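Local coordinates for ATP-dependent helicase FUN30 (Saccharomyces cerevisiae S288c, PDB 5GN1), which uses ATP hydrolysis to remodel nucleosomes and supports DNA end resection at double-strand breaks and heterochromatin organization, at residues F257-K262 against F266-V271; T212-I217 against I277-S282. All coordinates share one frame; numbering follows the deposited sequence.

Interaction 1: F257-K262 against F266-V271; sequences FILSTK and FGINLV
Leu259 meets Ile268 and Leu270 through a single methyl group. From CB the side chain runs to CG, which lies anti to the carbonyl carbon (chi1 -54°). Of its two methyls, CD2 does the touching. It meets Ile268 CD1 tip to tip at 3.7 Å and Leu270 CD1, also tip to tip, at 4.0 Å. The other methyl of Leu270 serves Phe257, two residues back on the strand: CD2 lies 4.1 Å from Phe257 CE2, and the two side chains cross at about a right angle. Phe248 packs edge-to-face with the Phe257 ring. At the other end of the contact, the Phe266 ring lays one face over the carbonyl group of Lys262, with CE1 3.3 Å from Lys262 O. Arg241 makes a cation-pi contact with the same ring. With an alanine in place of Phe266, the Lys262 carbonyl would probably lose its aromatic cover and Arg241 its pi partner. Ile268 and Leu270 have their backbone in a loop, yet both side chains are buried against strand 256-260. The chain thus folds back beside the strand it has just left, in the loop leading to strand 275-278. Its sequence is that of helicase motif V in the C-terminal RecA-like lobe of SNF2-family ATPases.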
ATOM      1  N   PHE A 257     -13.090  -5.915   7.377  1.00 15.99           N
ATOM      2  CA  PHE A 257     -13.286  -5.887   5.930  1.00 17.55           C
ATOM      3  C   PHE A 257     -12.198  -4.987   5.354  1.00 19.67           C
ATOM      4  O   PHE A 257     -12.109  -3.814   5.730  1.00 18.65           O
ATOM      5  CB  PHE A 257     -14.671  -5.335   5.581  1.00 14.91           C
ATOM      6  CG  PHE A 257     -15.309  -5.972   4.376  1.00 19.49           C
ATOM      7  CD1 PHE A 257     -14.561  -6.301   3.268  1.00 22.27           C
ATOM      8  CD2 PHE A 257     -16.669  -6.255   4.365  1.00 21.73           C
ATOM      9  CE1 PHE A 257     -15.170  -6.891   2.152  1.00 23.86           C
ATOM     10  CE2 PHE A 257     -17.271  -6.839   3.258  1.00 22.62           C
ATOM     11  CZ  PHE A 257     -16.513  -7.158   2.155  1.00 21.04           C
ATOM     12  N   ILE A 258     -11.357  -5.524   4.464  1.00 17.47           N
ATOM     13  CA  ILE A 258     -10.334  -4.717   3.809  1.00 17.53           C
ATOM     14  C   ILE A 258     -10.783  -4.438   2.378  1.00 18.18           C
ATOM     15  O   ILE A 258     -11.296  -5.330   1.688  1.00 18.99           O
ATOM     16  CB  ILE A 258      -8.938  -5.379   3.865  1.00 15.67           C
ATOM     17  CG1 ILE A 258      -8.847  -6.612   2.958  1.00 21.12           C
ATOM     18  CG2 ILE A 258      -8.543  -5.720   5.313  1.00 16.62           C
ATOM     19  CD1 ILE A 258      -7.450  -7.239   2.966  1.00 22.04           C
ATOM     20  N   LEU A 259     -10.638  -3.179   1.948  1.00 18.28           N
ATOM     21  CA  LEU A 259     -11.189  -2.715   0.678  1.00 19.16           C
ATOM     22  C   LEU A 259     -10.233  -1.742   0.016  1.00 20.98           C
ATOM     23  O   LEU A 259      -9.433  -1.080   0.686  1.00 16.21           O
ATOM     24  CB  LEU A 259     -12.534  -1.974   0.833  1.00 18.28           C
ATOM     25  CG  LEU A 259     -13.687  -2.649   1.575  1.00 21.55           C
ATOM     26  CD1 LEU A 259     -13.779  -2.099   2.974  1.00 17.48           C
ATOM     27  CD2 LEU A 259     -15.004  -2.408   0.816  1.00 19.53           C
ATOM     28  N   SER A 260     -10.329  -1.646  -1.310  0.63 21.17           N
ATOM     29  CA  SER A 260      -9.690  -0.532  -1.996  0.63 21.15           C
ATOM     30  C   SER A 260     -10.506   0.734  -1.759  0.63 20.37           C
ATOM     31  O   SER A 260     -11.733   0.695  -1.644  0.63 21.06           O
ATOM     32  CB  SER A 260      -9.553  -0.800  -3.497  0.63 22.76           C
ATOM     33  OG  SER A 260     -10.796  -1.146  -4.074  0.63 24.20           O
ATOM     34  N   THR A 261      -9.805   1.863  -1.659  1.00 21.03           N
ATOM     35  CA  THR A 261     -10.481   3.139  -1.452  1.00 20.65           C
ATOM     36  C   THR A 261     -11.502   3.410  -2.551  1.00 21.00           C
ATOM     37  O   THR A 261     -12.560   3.986  -2.281  1.00 21.34           O
ATOM     38  CB  THR A 261      -9.437   4.243  -1.357  1.00 22.95           C
ATOM     39  OG1 THR A 261      -8.592   3.952  -0.241  1.00 23.55           O
ATOM     40  CG2 THR A 261     -10.073   5.601  -1.154  1.00 23.75           C
ATOM     41  N   LYS A 262     -11.232   2.943  -3.772  1.00 25.01           N
ATOM     42  CA  LYS A 262     -12.185   3.076  -4.873  1.00 27.96           C
ATOM     43  C   LYS A 262     -13.486   2.316  -4.608  1.00 31.23           C
ATOM     44  O   LYS A 262     -14.522   2.671  -5.182  1.00 25.50           O
ATOM     45  CB  LYS A 262     -11.536   2.613  -6.192  1.00 33.37           C
ATOM     46  CG  LYS A 262     -11.056   1.148  -6.224  1.00 36.23           C
ATOM     47  CD  LYS A 262     -10.122   0.833  -7.427  1.00 45.21           C
ATOM     48  CE  LYS A 262      -9.811  -0.687  -7.608  1.00 43.90           C
ATOM     49  NZ  LYS A 262      -8.768  -1.383  -6.739  1.00 35.26           N
ATOM     50  N   PHE A 266     -18.509   2.278  -4.944  1.00 28.76           N
ATOM     51  CA  PHE A 266     -19.350   1.192  -5.442  1.00 32.17           C
ATOM     52  C   PHE A 266     -20.777   1.234  -4.902  1.00 31.48           C
ATOM     53  O   PHE A 266     -21.560   0.337  -5.216  1.00 30.97           O
ATOM     54  CB  PHE A 266     -18.741  -0.184  -5.104  1.00 29.16           C
ATOM     55  CG  PHE A 266     -17.375  -0.433  -5.708  1.00 31.78           C
ATOM     56  CD1 PHE A 266     -16.825   0.440  -6.638  1.00 33.13           C
ATOM     57  CD2 PHE A 266     -16.647  -1.563  -5.352  1.00 33.92           C
ATOM     58  CE1 PHE A 266     -15.568   0.204  -7.188  1.00 29.89           C
ATOM     59  CE2 PHE A 266     -15.385  -1.813  -5.900  1.00 33.97           C
ATOM     60  CZ  PHE A 266     -14.847  -0.926  -6.819  1.00 33.80           C
ATOM     61  N   GLY A 267     -21.122   2.229  -4.086  1.00 35.99           N
ATOM     62  CA  GLY A 267     -22.444   2.286  -3.475  1.00 32.43           C
ATOM     63  C   GLY A 267     -22.787   1.111  -2.578  1.00 29.80           C
ATOM     64  O   GLY A 267     -23.955   0.719  -2.505  1.00 39.03           O
ATOM     65  N   ILE A 268     -21.799   0.534  -1.890  1.00 26.36           N
ATOM     66  CA  ILE A 268     -22.051  -0.586  -0.989  1.00 29.73           C
ATOM     67  C   ILE A 268     -22.324  -0.036   0.401  1.00 27.64           C
ATOM     68  O   ILE A 268     -21.877   1.058   0.768  1.00 26.89           O
ATOM     69  CB  ILE A 268     -20.887  -1.603  -0.974  1.00 26.71           C
ATOM     70  CG1 ILE A 268     -19.591  -0.940  -0.506  1.00 26.95           C
ATOM     71  CG2 ILE A 268     -20.705  -2.232  -2.349  1.00 30.19           C
ATOM     72  CD1 ILE A 268     -18.370  -1.833  -0.640  1.00 30.43           C
ATOM     73  N   ASN A 269     -23.059  -0.818   1.189  1.00 24.05           N
ATOM     74  CA  ASN A 269     -23.555  -0.414   2.501  1.00 21.59           C
ATOM     75  C   ASN A 269     -22.952  -1.331   3.559  1.00 19.65           C
ATOM     76  O   ASN A 269     -23.274  -2.520   3.606  1.00 18.74           O
ATOM     77  CB  ASN A 269     -25.084  -0.474   2.522  1.00 24.94           C
ATOM     78  CG  ASN A 269     -25.673   0.120   3.783  1.00 29.41           C
ATOM     79  OD1 ASN A 269     -25.215  -0.165   4.884  1.00 26.63           O
ATOM     80  ND2 ASN A 269     -26.684   0.966   3.625  1.00 29.79           N
ATOM     81  N   LEU A 270     -22.104  -0.779   4.428  1.00 19.96           N
ATOM     82  CA  LEU A 270     -21.381  -1.568   5.427  1.00 19.01           C
ATOM     83  C   LEU A 270     -21.608  -1.021   6.830  1.00 18.85           C
ATOM     84  O   LEU A 270     -20.671  -0.903   7.624  1.00 16.58           O
ATOM     85  CB  LEU A 270     -19.877  -1.621   5.099  1.00 12.94           C
ATOM     86  CG  LEU A 270     -19.565  -2.318   3.770  1.00 22.32           C
ATOM     87  CD1 LEU A 270     -18.118  -2.137   3.314  1.00 19.50           C
ATOM     88  CD2 LEU A 270     -19.917  -3.776   3.888  1.00 20.79           C
ATOM     89  N   VAL A 271     -22.869  -0.737   7.193  1.00 20.19           N
ATOM     90  CA  VAL A 271     -23.139  -0.095   8.480  1.00 19.92           C
ATOM     91  C   VAL A 271     -22.947  -1.038   9.660  1.00 18.96           C
ATOM     92  O   VAL A 271     -23.049  -0.611  10.813  1.00 20.97           O
ATOM     93  CB  VAL A 271     -24.545   0.538   8.556  1.00 21.19           C
ATOM     94  CG1 VAL A 271     -24.676   1.673   7.536  1.00 22.31           C
ATOM     95  CG2 VAL A 271     -25.637  -0.499   8.381  1.00 22.12           C
TER

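Interaction 2: T212-I217 against I277-S282; sequences TQVLDI and IIFDQS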
ATOM      1  N   THR A 212      -3.488  -2.020  -4.026  1.00 20.07           N
ATOM      2  CA  THR A 212      -3.809  -3.441  -3.888  1.00 21.91           C
ATOM      3  C   THR A 212      -2.637  -4.232  -3.330  1.00 20.29           C
ATOM      4  O   THR A 212      -2.843  -5.230  -2.628  1.00 18.54           O
ATOM      5  CB  THR A 212      -4.252  -4.037  -5.229  1.00 29.01           C
ATOM      6  OG1 THR A 212      -3.314  -3.680  -6.249  1.00 31.45           O
ATOM      7  CG2 THR A 212      -5.640  -3.528  -5.603  1.00 33.98           C
ATOM      8  N   GLN A 213      -1.400  -3.799  -3.617  1.00 20.66           N
ATOM      9  CA  GLN A 213      -0.223  -4.446  -3.031  1.00 19.09           C
ATOM     10  C   GLN A 213      -0.229  -4.359  -1.509  1.00 18.92           C
ATOM     11  O   GLN A 213       0.237  -5.279  -0.819  1.00 17.48           O
ATOM     12  CB  GLN A 213       1.051  -3.805  -3.565  1.00 22.44           C
ATOM     13  CG  GLN A 213       1.369  -4.033  -5.026  1.00 27.12           C
ATOM     14  CD  GLN A 213       2.549  -3.168  -5.460  1.00 33.43           C
ATOM     15  OE1 GLN A 213       2.457  -1.936  -5.491  1.00 37.85           O
ATOM     16  NE2 GLN A 213       3.662  -3.807  -5.776  1.00 32.94           N
ATOM     17  N   VAL A 214      -0.705  -3.238  -0.969  1.00 15.43           N
ATOM     18  CA  VAL A 214      -0.853  -3.129   0.480  1.00 16.10           C
ATOM     19  C   VAL A 214      -1.916  -4.097   0.990  1.00 14.83           C
ATOM     20  O   VAL A 214      -1.721  -4.750   2.018  1.00 16.83           O
ATOM     21  CB  VAL A 214      -1.152  -1.672   0.881  1.00 16.28           C
ATOM     22  CG1 VAL A 214      -1.673  -1.589   2.333  1.00 20.13           C
ATOM     23  CG2 VAL A 214       0.100  -0.804   0.699  1.00 19.56           C
ATOM     24  N   LEU A 215      -3.050  -4.216   0.282  1.00 17.52           N
ATOM     25  CA  LEU A 215      -4.078  -5.183   0.684  1.00 17.31           C
ATOM     26  C   LEU A 215      -3.523  -6.609   0.737  1.00 19.93           C
ATOM     27  O   LEU A 215      -3.825  -7.373   1.667  1.00 17.93           O
ATOM     28  CB  LEU A 215      -5.273  -5.110  -0.271  1.00 18.00           C
ATOM     29  CG  LEU A 215      -6.047  -3.780  -0.212  1.00 21.02           C
ATOM     30  CD1 LEU A 215      -7.221  -3.770  -1.156  1.00 23.01           C
ATOM     31  CD2 LEU A 215      -6.523  -3.495   1.223  1.00 21.04           C
ATOM     32  N   ASP A 216      -2.709  -6.985  -0.253  1.00 16.88           N
ATOM     33  CA  ASP A 216      -2.064  -8.297  -0.236  1.00 17.42           C
ATOM     34  C   ASP A 216      -1.206  -8.474   1.010  1.00 16.96           C
ATOM     35  O   ASP A 216      -1.218  -9.539   1.645  1.00 20.74           O
ATOM     36  CB  ASP A 216      -1.207  -8.479  -1.501  1.00 18.48           C
ATOM     37  CG  ASP A 216      -2.014  -8.371  -2.804  1.00 27.68           C
ATOM     38  OD1 ASP A 216      -3.252  -8.552  -2.777  1.00 27.83           O
ATOM     39  OD2 ASP A 216      -1.403  -8.125  -3.872  1.00 25.96           O
ATOM     40  N   ILE A 217      -0.435  -7.451   1.371  1.00 16.78           N
ATOM     41  CA  ILE A 217       0.412  -7.579   2.554  1.00 18.20           C
ATOM     42  C   ILE A 217      -0.444  -7.697   3.802  1.00 18.86           C
ATOM     43  O   ILE A 217      -0.134  -8.471   4.718  1.00 16.84           O
ATOM     44  CB  ILE A 217       1.381  -6.390   2.662  1.00 17.83           C
ATOM     45  CG1 ILE A 217       2.372  -6.398   1.501  1.00 21.44           C
ATOM     46  CG2 ILE A 217       2.124  -6.457   3.982  1.00 20.65           C
ATOM     47  CD1 ILE A 217       3.172  -5.090   1.378  1.00 16.78           C
ATOM     48  N   ILE A 277     -10.434   2.693   9.083  1.00 15.10           N
ATOM     49  CA  ILE A 277      -9.014   2.993   9.086  1.00 17.04           C
ATOM     50  C   ILE A 277      -8.608   3.269   7.652  1.00 22.54           C
ATOM     51  O   ILE A 277      -8.790   2.412   6.776  1.00 18.03           O
ATOM     52  CB  ILE A 277      -8.184   1.848   9.679  1.00 18.24           C
ATOM     53  CG1 ILE A 277      -8.630   1.568  11.117  1.00 14.39           C
ATOM     54  CG2 ILE A 277      -6.703   2.193   9.627  1.00 21.58           C
ATOM     55  CD1 ILE A 277      -7.888   0.436  11.747  1.00 17.89           C
ATOM     56  N   ILE A 278      -8.088   4.470   7.412  1.00 19.32           N
ATOM     57  CA  ILE A 278      -7.557   4.858   6.108  1.00 20.16           C
ATOM     58  C   ILE A 278      -6.072   4.538   6.179  1.00 22.19           C
ATOM     59  O   ILE A 278      -5.311   5.242   6.851  1.00 21.08           O
ATOM     60  CB  ILE A 278      -7.806   6.340   5.812  1.00 22.14           C
ATOM     61  CG1 ILE A 278      -9.288   6.677   5.947  1.00 20.89           C
ATOM     62  CG2 ILE A 278      -7.326   6.702   4.405  1.00 20.98           C
ATOM     63  CD1 ILE A 278     -10.135   6.010   4.921  1.00 22.26           C
ATOM     64  N   PHE A 279      -5.660   3.430   5.548  1.00 20.59           N
ATOM     65  CA  PHE A 279      -4.270   3.015   5.709  1.00 19.38           C
ATOM     66  C   PHE A 279      -3.332   3.999   5.028  1.00 23.78           C
ATOM     67  O   PHE A 279      -2.213   4.226   5.505  1.00 25.46           O
ATOM     68  CB  PHE A 279      -4.071   1.604   5.172  1.00 17.74           C
ATOM     69  CG  PHE A 279      -2.768   0.971   5.581  1.00 19.79           C
ATOM     70  CD1 PHE A 279      -2.653   0.308   6.799  1.00 21.27           C
ATOM     71  CD2 PHE A 279      -1.659   1.020   4.742  1.00 23.39           C
ATOM     72  CE1 PHE A 279      -1.451  -0.277   7.181  1.00 24.30           C
ATOM     73  CE2 PHE A 279      -0.458   0.421   5.109  1.00 21.81           C
ATOM     74  CZ  PHE A 279      -0.357  -0.229   6.330  1.00 21.73           C
ATOM     75  N   ASP A 280      -3.786   4.622   3.946  1.00 23.17           N
ATOM     76  CA  ASP A 280      -2.982   5.597   3.222  1.00 24.62           C
ATOM     77  C   ASP A 280      -3.951   6.560   2.560  1.00 25.34           C
ATOM     78  O   ASP A 280      -4.941   6.132   1.960  1.00 26.24           O
ATOM     79  CB  ASP A 280      -2.066   4.914   2.190  1.00 26.45           C
ATOM     80  CG  ASP A 280      -2.811   3.896   1.324  1.00 28.77           C
ATOM     81  OD1 ASP A 280      -3.421   4.315   0.313  1.00 26.36           O
ATOM     82  OD2 ASP A 280      -2.801   2.683   1.673  1.00 26.52           O
ATOM     83  N   GLN A 281      -3.699   7.850   2.712  1.00 29.04           N
ATOM     84  CA  GLN A 281      -4.733   8.777   2.299  1.00 30.54           C
ATOM     85  C   GLN A 281      -4.668   9.034   0.798  1.00 32.27           C
ATOM     86  O   GLN A 281      -3.660   8.790   0.136  1.00 31.61           O
ATOM     87  CB  GLN A 281      -4.621  10.087   3.075  1.00 36.71           C
ATOM     88  CG  GLN A 281      -3.381  10.879   2.760  1.00 36.91           C
ATOM     89  CD  GLN A 281      -3.121  11.969   3.784  1.00 44.52           C
ATOM     90  OE1 GLN A 281      -1.981  12.149   4.235  1.00 49.14           O
ATOM     91  NE2 GLN A 281      -4.173  12.695   4.167  1.00 40.46           N
ATOM     92  N   SER A 282      -5.783   9.505   0.266  1.00 25.58           N
ATOM     93  CA  SER A 282      -5.868   9.956  -1.107  1.00 29.48           C
ATOM     94  C   SER A 282      -5.541  11.442  -1.191  1.00 32.68           C
ATOM     95  O   SER A 282      -5.776  12.206  -0.248  1.00 30.53           O
ATOM     96  CB  SER A 282      -7.269   9.697  -1.664  1.00 34.40           C
ATOM     97  OG  SER A 282      -7.413  10.257  -2.956  1.00 36.84           O
TER
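Val214 and Phe279 are brought together by two similar first torsions. Val214 CG1 stands anti to its own backbone nitrogen (chi1 165°), and Phe279 CG does the same (chi1 -166°). The methyl and the ring are thereby sent into the space between helix 212-224 and the end of strand 275-278. This is helix-on-sheet packing in the RecA-like fold of the C-terminal ATPase lobe. The helix follows strand 205-209, which is the sheet neighbour of strand 275-278.

The touching is done by one methyl. Val214 CG1 lies 3.6 Å from Phe279 CD2 and the same distance from CE2, so it sits against one side bond of the ring. The two side chains approach obliquely. Both residues are buried, and the contact between them is purely apolar. Ile187 of helix 185-200 and Leu309 of strand 304-311 also touch the Phe279 side chain, which joins it to two further elements of the lobe. Val214 itself touches Ser209, at the end of the strand that leads into its helix.

Phe279 marks the point where the chain leaves the strand. Its backbone still bonds to Phe208, while its carbonyl oxygen accepts a hydrogen bond from Lys186 NZ. The next side chain, Asp280, brings a carboxylate close to this apolar pair. Both of its oxygens have partners where strand 205-209 turns into helix 212-224. OD1 accepts from the backbone nitrogen of Leu210, and OD2 is hydrogen-bonded to Ser209 OG. These bonds probably fix the carboxylate's rotation. OD2 lies in the plane of the Phe279 ring, at its edge, and is 4.5 Å from Val214 CG1.

Both interactions belong to the same parallel sheet, in which strand 205-209 runs between strands 256-260 and 275-278. Interaction 2 sits about 4 Å from the centre of the chain, measured centre to centre, and all its touching residues are buried. Interaction 1 lies farther out; its centre is about 17 Å from the centre of the chain. It has a buried apolar part and a more exposed end at Lys262 and Phe266. It joins a strand to the loop that follows, whereas interaction 2 joins a helix to a strand end about 60 residues later. Interaction 2 is one methyl-on-ring contact beside a carboxylate; interaction 1 spreads over several apolar pairs. The two meet where Leu215 CD1 packs 3.8 Å from Ser260 N.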